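PDB 4B7X: probable oxidoreductase from Pseudomonas aeruginosa, which probably catalyses an NADP(H)-dependent oxidation or reduction as a medium-chain dehydrogenase/reductase. Local coordinates for residues H[9-14]-H[21-26]. Residues are numbered along the deposited sequence; the frame is centred on the assembly and turned at random.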
loop_
_atom_site.group_PDB
_atom_site.type_symbol
_atom_site.label_atom_id
_atom_site.label_comp_id
_atom_site.label_asym_id
_atom_site.label_seq_id
_atom_site.Cartn_x
_atom_site.Cartn_y
_atom_site.Cartn_z
ATOM N N ARG H 9 -36.609 -17.097 -16.051
ATOM C CA ARG H 9 -35.536 -16.831 -17.002
ATOM C C ARG H 9 -34.233 -16.562 -16.248
ATOM O O ARG H 9 -34.231 -15.901 -15.211
ATOM C CB ARG H 9 -35.879 -15.638 -17.890
ATOM C CG ARG H 9 -37.153 -15.794 -18.708
ATOM C CD ARG H 9 -37.483 -14.490 -19.421
ATOM N NE ARG H 9 -37.706 -13.394 -18.475
ATOM C CZ ARG H 9 -37.672 -12.102 -18.791
ATOM N NH1 ARG H 9 -37.429 -11.722 -20.039
ATOM N NH2 ARG H 9 -37.888 -11.184 -17.856
ATOM N N GLN H 10 -33.129 -17.081 -16.780
ATOM C CA GLN H 10 -31.828 -16.930 -16.139
ATOM C C GLN H 10 -30.682 -16.899 -17.133
ATOM O O GLN H 10 -30.642 -17.683 -18.085
ATOM C CB GLN H 10 -31.601 -18.033 -15.094
ATOM C CG GLN H 10 -31.794 -19.456 -15.602
ATOM C CD GLN H 10 -31.746 -20.484 -14.491
ATOM O OE1 GLN H 10 -32.360 -20.310 -13.444
ATOM N NE2 GLN H 10 -31.007 -21.563 -14.715
ATOM N N TYR H 11 -29.749 -15.977 -16.913
ATOM C CA TYR H 11 -28.499 -16.005 -17.655
ATOM C C TYR H 11 -27.512 -16.891 -16.917
ATOM O O TYR H 11 -27.265 -16.709 -15.722
ATOM C CB TYR H 11 -27.935 -14.599 -17.868
ATOM C CG TYR H 11 -28.413 -13.918 -19.141
ATOM C CD1 TYR H 11 -28.014 -14.383 -20.390
ATOM C CD2 TYR H 11 -29.245 -12.795 -19.091
ATOM C CE1 TYR H 11 -28.441 -13.765 -21.555
ATOM C CE2 TYR H 11 -29.682 -12.172 -20.252
ATOM C CZ TYR H 11 -29.277 -12.665 -21.480
ATOM O OH TYR H 11 -29.687 -12.059 -22.644
ATOM N N GLN H 12 -26.982 -17.872 -17.637
ATOM C CA GLN H 12 -26.005 -18.811 -17.110
ATOM C C GLN H 12 -24.626 -18.487 -17.658
ATOM O O GLN H 12 -24.503 -17.981 -18.777
ATOM C CB GLN H 12 -26.364 -20.241 -17.528
ATOM C CG GLN H 12 -27.461 -20.906 -16.709
ATOM C CD GLN H 12 -27.632 -22.387 -17.036
ATOM O OE1 GLN H 12 -26.966 -22.929 -17.923
ATOM N NE2 GLN H 12 -28.526 -23.049 -16.310
ATOM N N LEU H 13 -23.590 -18.798 -16.883
ATOM C CA LEU H 13 -22.222 -18.723 -17.388
ATOM C C LEU H 13 -21.995 -19.914 -18.311
ATOM O O LEU H 13 -22.116 -21.061 -17.881
ATOM C CB LEU H 13 -21.200 -18.748 -16.243
ATOM C CG LEU H 13 -19.985 -17.807 -16.320
ATOM C CD1 LEU H 13 -18.883 -18.231 -15.356
ATOM C CD2 LEU H 13 -19.422 -17.670 -17.726
ATOM N N ALA H 14 -21.684 -19.631 -19.575
ATOM C CA ALA H 14 -21.411 -20.669 -20.574
ATOM C C ALA H 14 -19.911 -20.944 -20.712
ATOM O O ALA H 14 -19.482 -22.102 -20.769
ATOM C CB ALA H 14 -22.012 -20.289 -21.921
ATOM N N PRO H 21 -16.009 -9.320 -22.269
ATOM C CA PRO H 21 -16.923 -10.450 -22.399
ATOM C C PRO H 21 -18.202 -10.095 -23.158
ATOM O O PRO H 21 -19.078 -9.408 -22.623
ATOM C CB PRO H 21 -17.232 -10.812 -20.942
ATOM C CG PRO H 21 -16.915 -9.583 -20.139
ATOM C CD PRO H 21 -16.269 -8.562 -21.034
ATOM N N GLY H 22 -18.292 -10.563 -24.401
ATOM C CA GLY H 22 -19.454 -10.314 -25.252
ATOM C C GLY H 22 -20.466 -11.444 -25.214
ATOM O O GLY H 22 -20.589 -12.152 -24.212
ATOM N N ARG H 23 -21.194 -11.618 -26.312
ATOM C CA ARG H 23 -22.193 -12.679 -26.394
ATOM C C ARG H 23 -21.517 -14.056 -26.402
ATOM O O ARG H 23 -20.288 -14.159 -26.461
ATOM C CB ARG H 23 -23.106 -12.472 -27.611
ATOM C CG ARG H 23 -24.528 -13.002 -27.449
ATOM C CD ARG H 23 -25.184 -12.519 -26.158
ATOM N NE ARG H 23 -26.571 -12.969 -26.029
ATOM C CZ ARG H 23 -26.950 -14.168 -25.586
ATOM N NH1 ARG H 23 -26.051 -15.079 -25.222
ATOM N NH2 ARG H 23 -28.242 -14.462 -25.510
ATOM N N ASP H 24 -22.316 -15.113 -26.305
ATOM C CA ASP H 24 -21.789 -16.478 -26.221
ATOM C C ASP H 24 -21.001 -16.716 -24.930
ATOM O O ASP H 24 -20.611 -17.838 -24.646
ATOM C CB ASP H 24 -20.939 -16.835 -27.457
ATOM C CG ASP H 24 -21.731 -16.791 -28.763
ATOM O OD1 ASP H 24 -22.924 -16.406 -28.752
ATOM O OD2 ASP H 24 -21.149 -17.146 -29.811
ATOM N N THR H 25 -20.759 -15.659 -24.157
ATOM C CA THR H 25 -20.210 -15.811 -22.810
ATOM C C THR H 25 -21.326 -16.320 -21.901
ATOM O O THR H 25 -21.097 -17.159 -21.031
ATOM C CB THR H 25 -19.615 -14.492 -22.265
ATOM O OG1 THR H 25 -18.692 -13.949 -23.215
ATOM C CG2 THR H 25 -18.875 -14.722 -20.950
ATOM N N PHE H 26 -22.539 -15.824 -22.134
ATOM C CA PHE H 26 -23.716 -16.238 -21.377
ATOM C C PHE H 26 -24.673 -17.110 -22.182
ATOM O O PHE H 26 -24.731 -17.025 -23.410
ATOM C CB PHE H 26 -24.482 -15.017 -20.874
ATOM C CG PHE H 26 -23.633 -14.028 -20.144
ATOM C CD1 PHE H 26 -23.199 -14.289 -18.851
ATOM C CD2 PHE H 26 -23.278 -12.831 -20.746
ATOM C CE1 PHE H 26 -22.420 -13.371 -18.172
ATOM C CE2 PHE H 26 -22.499 -11.906 -20.076
ATOM C CZ PHE H 26 -22.074 -12.177 -18.787
#
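Leu13 and Phe26 pair as antiparallel non-hydrogen-bonded partners, their CA atoms 4.9 Å apart and their side chains diverging, where the strand ending at Leu13 meets the start of strand 26-32. Past this pair, Ala14 N donates to Thr25 O at 2.9 Å, with an N-H...O angle of 155°; on its other side the ladder continues through Gln12 and Ser27. Between them, Phe26 CA approaches Gln12 O at 3.2 Å, a CA-H...O contact. With CG beside the backbone N (chi1 -51°), the Phe26 ring turns its edge to that same oxygen, which lies in its plane; the ring also meets Phe316 edge-to-face. Tyr11 and Phe26 cross at about a right angle, Tyr11 CD1 resting 3.6 Å from Phe26 CB. Arg23 bends at chi2, bringing its guanidinium beside Tyr11 with the two planes 78° apart: CE1 lies over one guanidinium face, offset toward its rim, whereas NH2 sits at the phenol edge, 4.0 Å from Tyr11 OH. That hydroxyl instead bonds Glu314 O. Within the turn, Thr25 OG1 donates to Gly22 O at 2.8 Å. Between these segments one backbone bond, one CA-H...O contact and the Tyr11-Phe26 packing thus join the two strands of the hairpin, while the exposed Arg23 guanidinium lies against the Tyr11 ring.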